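Local structure of snaclec rhodocytin subunit alpha (Agkistrodon rhodostoma, 3BX4) at residues Gln18-Gln23 / Glu30-Ala35; Ala108-Thr113 / Lys117-Tyr122. The protein elicits platelet aggregation by binding to the receptor CLEC1B (CLEC2), which leads to Syk binding, PLC-gamma-2 activation and platelet activation. All coordinates share one frame; numbering follows the deposited sequence.

Interaction 1 of 2, residues Gln18-Gln23 / Glu30-Ala35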
loop_
_atom_site.group_PDB
_atom_site.type_symbol
_atom_site.label_atom_id
_atom_site.label_comp_id
_atom_site.label_asym_id
_atom_site.label_seq_id
_atom_site.Cartn_x
_atom_site.Cartn_y
_atom_site.Cartn_z
ATOM N N GLN C 18 -3.165 -21.720 10.474
ATOM C CA GLN C 18 -3.432 -22.587 9.281
ATOM C C GLN C 18 -2.625 -22.073 8.130
ATOM O O GLN C 18 -2.615 -20.890 7.836
ATOM C CB GLN C 18 -4.936 -22.642 8.951
ATOM C CG GLN C 18 -5.235 -23.633 7.743
ATOM C CD GLN C 18 -6.696 -23.880 7.531
ATOM O OE1 GLN C 18 -7.604 -23.412 8.282
ATOM N NE2 GLN C 18 -6.967 -24.662 6.515
ATOM N N ALA C 19 -1.982 -23.017 7.383
ATOM C CA ALA C 19 -1.194 -22.645 6.206
ATOM C C ALA C 19 -2.083 -22.944 4.968
ATOM O O ALA C 19 -2.719 -23.992 4.944
ATOM C CB ALA C 19 0.055 -23.470 6.127
ATOM N N PHE C 20 -2.199 -21.978 4.065
ATOM C CA PHE C 20 -3.107 -22.071 2.904
ATOM C C PHE C 20 -2.248 -22.119 1.688
ATOM O O PHE C 20 -1.317 -21.346 1.521
ATOM C CB PHE C 20 -4.065 -20.878 2.842
ATOM C CG PHE C 20 -5.078 -20.862 3.935
ATOM C CD1 PHE C 20 -4.774 -20.233 5.171
ATOM C CD2 PHE C 20 -6.320 -21.512 3.788
ATOM C CE1 PHE C 20 -5.696 -20.253 6.230
ATOM C CE2 PHE C 20 -7.270 -21.532 4.861
ATOM C CZ PHE C 20 -6.947 -20.886 6.104
ATOM N N ASN C 21 -2.562 -23.078 0.793
ATOM C CA ASN C 21 -1.781 -23.126 -0.433
ATOM C C ASN C 21 -2.379 -22.280 -1.544
ATOM O O ASN C 21 -1.639 -22.045 -2.521
ATOM C CB ASN C 21 -1.603 -24.554 -0.879
ATOM C CG ASN C 21 -2.876 -25.300 -0.818
ATOM O OD1 ASN C 21 -3.118 -26.046 0.139
ATOM N ND2 ASN C 21 -3.733 -25.119 -1.824
ATOM N N GLU C 22 -3.628 -21.807 -1.406
ATOM C CA GLU C 22 -4.182 -20.721 -2.281
ATOM C C GLU C 22 -3.088 -19.666 -2.469
ATOM O O GLU C 22 -2.561 -19.111 -1.493
ATOM C CB GLU C 22 -5.383 -19.959 -1.672
ATOM C CG GLU C 22 -6.786 -20.531 -1.765
ATOM C CD GLU C 22 -7.239 -21.129 -0.423
ATOM O OE1 GLU C 22 -6.366 -21.399 0.435
ATOM O OE2 GLU C 22 -8.458 -21.313 -0.217
ATOM N N GLN C 23 -2.754 -19.318 -3.700
ATOM C CA GLN C 23 -1.741 -18.276 -3.912
ATOM C C GLN C 23 -2.338 -16.881 -4.032
ATOM O O GLN C 23 -3.178 -16.588 -4.915
ATOM C CB GLN C 23 -0.865 -18.659 -5.128
ATOM C CG GLN C 23 0.135 -19.854 -4.817
ATOM C CD GLN C 23 1.154 -20.068 -5.924
ATOM O OE1 GLN C 23 0.764 -20.124 -7.105
ATOM N NE2 GLN C 23 2.464 -20.185 -5.578
ATOM N N GLU C 30 -3.766 -11.236 3.640
ATOM C CA GLU C 30 -4.220 -10.581 4.918
ATOM C C GLU C 30 -5.735 -10.453 4.939
ATOM O O GLU C 30 -6.366 -10.750 5.955
ATOM C CB GLU C 30 -3.522 -9.214 5.114
ATOM C CG GLU C 30 -4.019 -8.409 6.350
ATOM C CD GLU C 30 -3.590 -8.973 7.684
ATOM O OE1 GLU C 30 -2.728 -9.876 7.798
ATOM O OE2 GLU C 30 -4.156 -8.443 8.683
ATOM N N LYS C 31 -6.341 -9.998 3.840
ATOM C CA LYS C 31 -7.836 -9.928 3.731
ATOM C C LYS C 31 -8.521 -11.273 3.950
ATOM O O LYS C 31 -9.532 -11.419 4.613
ATOM C CB LYS C 31 -8.309 -9.335 2.357
ATOM C CG LYS C 31 -7.943 -7.886 2.162
ATOM C CD LYS C 31 -8.853 -7.169 1.187
ATOM C CE LYS C 31 -9.106 -7.851 -0.067
ATOM N NZ LYS C 31 -9.591 -6.766 -1.064
ATOM N N PHE C 32 -7.975 -12.334 3.332
ATOM C CA PHE C 32 -8.500 -13.637 3.528
ATOM C C PHE C 32 -8.413 -14.110 4.979
ATOM O O PHE C 32 -9.365 -14.620 5.478
ATOM C CB PHE C 32 -7.770 -14.627 2.577
ATOM C CG PHE C 32 -8.197 -16.036 2.714
ATOM C CD1 PHE C 32 -9.159 -16.577 1.842
ATOM C CD2 PHE C 32 -7.577 -16.879 3.648
ATOM C CE1 PHE C 32 -9.529 -17.922 1.953
ATOM C CE2 PHE C 32 -7.951 -18.217 3.796
ATOM C CZ PHE C 32 -8.931 -18.750 2.901
ATOM N N CYS C 33 -7.296 -13.811 5.662
ATOM C CA CYS C 33 -7.196 -14.212 7.022
ATOM C C CYS C 33 -8.240 -13.462 7.866
ATOM O O CYS C 33 -8.823 -14.103 8.754
ATOM C CB CYS C 33 -5.822 -13.871 7.536
ATOM S SG CYS C 33 -4.458 -14.901 6.848
ATOM N N ARG C 34 -8.473 -12.198 7.529
ATOM C CA ARG C 34 -9.442 -11.409 8.372
ATOM C C ARG C 34 -10.855 -11.935 8.203
ATOM O O ARG C 34 -11.726 -11.780 9.019
ATOM C CB ARG C 34 -9.451 -9.929 7.963
ATOM C CG ARG C 34 -8.184 -9.230 8.156
ATOM C CD ARG C 34 -8.050 -8.859 9.679
ATOM N NE ARG C 34 -9.196 -8.037 10.237
ATOM C CZ ARG C 34 -9.206 -6.680 10.291
ATOM N NH1 ARG C 34 -8.236 -5.961 9.754
ATOM N NH2 ARG C 34 -10.243 -5.989 10.842
ATOM N N ALA C 35 -11.104 -12.680 7.081
ATOM C CA ALA C 35 -12.391 -13.283 6.858
ATOM C C ALA C 35 -12.578 -14.681 7.478
ATOM O O ALA C 35 -13.669 -15.296 7.357
ATOM C CB ALA C 35 -12.648 -13.329 5.353
#
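The helical turn that presents Phe32 to Phe20 is held by a backbone hydrogen bond from Arg34 N to Glu30 O, at 3.0 Å; no polar bond runs between the two segments, and the contact itself is aromatic. Phe32 carries its ring out toward strand 15-21 because CG stands anti to the backbone N (chi1 178°). One corner of that ring, CE2, comes down over the centre of the Phe20 face, 3.5 Å from Phe20 CE2, and the ring planes stand 74° apart. This is a T-shaped pair with Phe32 giving the edge and Phe20 the face. The other face of Phe20 is covered, nearer its rim, by Gln18 CG from the same strand. Glu22 adds only a marginal touch, its bent chain bringing OE2 to 4.1 Å from Phe32 CZ. Phe129 on strand 127-133 meets both rings, while Ile99 of the second copy of this protein packs on Phe32. The next residue, Cys33, forms a disulfide with Cys131 of strand 127-133. Such packing of a helix on the sheet, backed by a disulfide to the last strand, is characteristic of the C-type lectin fold.

Interaction 2 of 2, residues Ala108-Thr113 / Lys117-Tyr122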
loop_
_atom_site.group_PDB
_atom_site.type_symbol
_atom_site.label_atom_id
_atom_site.label_comp_id
_atom_site.label_asym_id
_atom_site.label_seq_id
_atom_site.Cartn_x
_atom_site.Cartn_y
_atom_site.Cartn_z
ATOM N N ALA C 108 8.163 -12.526 4.195
ATOM C CA ALA C 108 7.828 -13.906 3.855
ATOM C C ALA C 108 8.830 -14.867 4.501
ATOM O O ALA C 108 9.965 -14.433 4.852
ATOM C CB ALA C 108 7.897 -14.023 2.303
ATOM N N LEU C 109 8.439 -16.145 4.568
ATOM C CA LEU C 109 9.346 -17.233 4.895
ATOM C C LEU C 109 9.756 -17.825 3.558
ATOM O O LEU C 109 8.966 -17.768 2.617
ATOM C CB LEU C 109 8.670 -18.286 5.776
ATOM C CG LEU C 109 8.275 -17.668 7.149
ATOM C CD1 LEU C 109 7.393 -18.620 7.930
ATOM C CD2 LEU C 109 9.573 -17.244 7.906
ATOM N N GLU C 110 10.957 -18.355 3.480
ATOM C CA GLU C 110 11.383 -18.846 2.166
ATOM C C GLU C 110 11.898 -20.285 2.192
ATOM O O GLU C 110 12.538 -20.696 3.157
ATOM C CB GLU C 110 12.412 -17.866 1.600
ATOM C CG GLU C 110 13.690 -18.063 2.192
ATOM C CD GLU C 110 14.847 -17.288 1.552
ATOM O OE1 GLU C 110 15.775 -17.000 2.339
ATOM O OE2 GLU C 110 14.852 -16.970 0.344
ATOM N N LYS C 111 11.556 -21.069 1.160
ATOM C CA LYS C 111 11.960 -22.466 1.108
ATOM C C LYS C 111 13.471 -22.651 1.204
ATOM O O LYS C 111 13.940 -23.622 1.842
ATOM C CB LYS C 111 11.437 -23.060 -0.207
ATOM C CG LYS C 111 11.574 -24.573 -0.359
ATOM C CD LYS C 111 11.176 -24.980 -1.777
ATOM C CE LYS C 111 11.019 -26.500 -1.899
ATOM N NZ LYS C 111 11.024 -26.874 -3.353
ATOM N N LEU C 112 14.214 -21.726 0.608
ATOM C CA LEU C 112 15.669 -21.837 0.516
ATOM C C LEU C 112 16.283 -21.951 1.902
ATOM O O LEU C 112 17.285 -22.652 2.099
ATOM C CB LEU C 112 16.230 -20.600 -0.195
ATOM C CG LEU C 112 17.748 -20.494 -0.375
ATOM C CD1 LEU C 112 18.293 -21.750 -1.045
ATOM C CD2 LEU C 112 18.008 -19.250 -1.213
ATOM N N THR C 113 15.705 -21.254 2.870
ATOM C CA THR C 113 16.253 -21.300 4.203
ATOM C C THR C 113 15.312 -21.977 5.201
ATOM O O THR C 113 15.286 -21.615 6.375
ATOM C CB THR C 113 16.617 -19.904 4.681
ATOM O OG1 THR C 113 15.491 -19.032 4.501
ATOM C CG2 THR C 113 17.784 -19.345 3.865
ATOM N N LYS C 117 14.088 -18.074 8.495
ATOM C CA LYS C 117 14.481 -16.695 8.475
ATOM C C LYS C 117 13.502 -15.844 7.635
ATOM O O LYS C 117 12.969 -16.315 6.612
ATOM C CB LYS C 117 15.891 -16.575 7.946
ATOM C CG LYS C 117 16.920 -17.264 8.885
ATOM C CD LYS C 117 17.219 -16.448 10.132
ATOM C CE LYS C 117 18.683 -16.611 10.531
ATOM N NZ LYS C 117 19.132 -15.528 11.451
ATOM N N TRP C 118 13.216 -14.652 8.140
ATOM C CA TRP C 118 12.414 -13.699 7.406
ATOM C C TRP C 118 13.175 -13.075 6.234
ATOM O O TRP C 118 14.358 -12.720 6.345
ATOM C CB TRP C 118 11.933 -12.593 8.315
ATOM C CG TRP C 118 11.328 -13.077 9.604
ATOM C CD1 TRP C 118 10.768 -14.311 9.896
ATOM C CD2 TRP C 118 11.147 -12.274 10.774
ATOM N NE1 TRP C 118 10.272 -14.308 11.189
ATOM C CE2 TRP C 118 10.493 -13.086 11.750
ATOM C CE3 TRP C 118 11.460 -10.960 11.070
ATOM C CZ2 TRP C 118 10.178 -12.615 13.022
ATOM C CZ3 TRP C 118 11.187 -10.494 12.355
ATOM C CH2 TRP C 118 10.537 -11.313 13.295
ATOM N N VAL C 119 12.471 -12.879 5.120
ATOM C CA VAL C 119 13.021 -12.143 3.993
ATOM C C VAL C 119 11.935 -11.130 3.530
ATOM O O VAL C 119 10.777 -11.364 3.803
ATOM C CB VAL C 119 13.415 -13.096 2.815
ATOM C CG1 VAL C 119 14.456 -14.138 3.287
ATOM C CG2 VAL C 119 12.228 -13.819 2.230
ATOM N N ASN C 120 12.318 -10.040 2.865
ATOM C CA ASN C 120 11.348 -9.156 2.265
ATOM C C ASN C 120 11.164 -9.536 0.806
ATOM O O ASN C 120 12.116 -10.004 0.140
ATOM C CB ASN C 120 11.645 -7.649 2.482
ATOM C CG ASN C 120 12.921 -7.168 1.801
ATOM O OD1 ASN C 120 14.001 -7.747 1.972
ATOM N ND2 ASN C 120 12.788 -6.095 1.019
ATOM N N TYR C 121 9.948 -9.381 0.318
ATOM C CA TYR C 121 9.737 -9.769 -1.111
ATOM C C TYR C 121 8.647 -8.898 -1.693
ATOM O O TYR C 121 8.072 -8.040 -1.064
ATOM C CB TYR C 121 9.402 -11.271 -1.225
ATOM C CG TYR C 121 9.881 -11.897 -2.545
ATOM C CD1 TYR C 121 8.985 -12.555 -3.394
ATOM C CD2 TYR C 121 11.230 -11.786 -2.955
ATOM C CE1 TYR C 121 9.442 -13.102 -4.657
ATOM C CE2 TYR C 121 11.687 -12.345 -4.231
ATOM C CZ TYR C 121 10.774 -13.020 -5.001
ATOM O OH TYR C 121 11.201 -13.522 -6.233
ATOM N N TYR C 122 8.277 -9.170 -2.939
ATOM C CA TYR C 122 7.434 -8.285 -3.681
ATOM C C TYR C 122 5.948 -8.502 -3.326
ATOM O O TYR C 122 5.363 -9.520 -3.630
ATOM C CB TYR C 122 7.657 -8.674 -5.170
ATOM C CG TYR C 122 9.069 -8.360 -5.583
ATOM C CD1 TYR C 122 10.045 -9.359 -5.674
ATOM C CD2 TYR C 122 9.445 -7.032 -5.805
ATOM C CE1 TYR C 122 11.391 -9.055 -6.065
ATOM C CE2 TYR C 122 10.714 -6.723 -6.189
ATOM C CZ TYR C 122 11.679 -7.722 -6.330
ATOM O OH TYR C 122 12.947 -7.325 -6.651
HETATM O O HOH W 1 12.918 -18.682 5.514
#
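Ala108 and Val119 face each other as the hydrogen-bonded pair of an antiparallel beta hairpin in the C-type lectin fold, and here the two strands are joined by a reciprocal pair of backbone bonds. Ala108 N gives a bond of 2.9 Å to Val119 O, and Val119 N returns one of 3.0 Å to Ala108 O. On one face of the sheet Leu109 lies alongside Trp118, both side chains pointing the same way. The branch that touches is Leu109 CD2, which meets the edge of the indole at CD1, 3.7 Å away. Leu109 also packs on Val54 and Ile58 of helix 48-59, and the Trp118 ring stands edge-to-face with aromatic side chains of the chain of another protein.

Toward the turn the strands diverge, and water takes over from direct pairing. One water accepts from Glu110 N and donates both to Thr113 OG1 and, at 2.6 Å, to Lys117 O, bridging the mouth of the turn. Lys117 NZ has its salt-bridge partner outside the hairpin, an acidic side chain of another protein's chain. Glu110 CG sits between its backbone N and carbonyl carbon (chi1 78°), and the extended chain beyond crosses Val119 at about a right angle, bringing OE1 to 3.3 Å from Val119 CG1. That same OE1 accepts a 3.0 Å bond from Thr113 OG1, which meets it on the anti side, 22° out of the carboxylate plane.

After strand 10-12 the chain runs along strand 15-21, turns a corner at Glu22, passes through the short strand 23-24 and enters helix 26-34; interaction 1 closes this short excursion. The two contacts are in series, neither nesting nor crossing. Between them run helix 48-59, strand 69-76 and the stretch with Cys83, which is disulfide-bonded to the beta chain. Interaction 2 then closes the hairpin of strands 106-110 and 118-121. The centres of interactions 1 and 2 are about 17 Å apart, on opposite sides of the chain's centre. The common sheet connects them: strand 127-133 pairs with both 15-21 and 69-76, and 69-76 pairs in turn with 106-110.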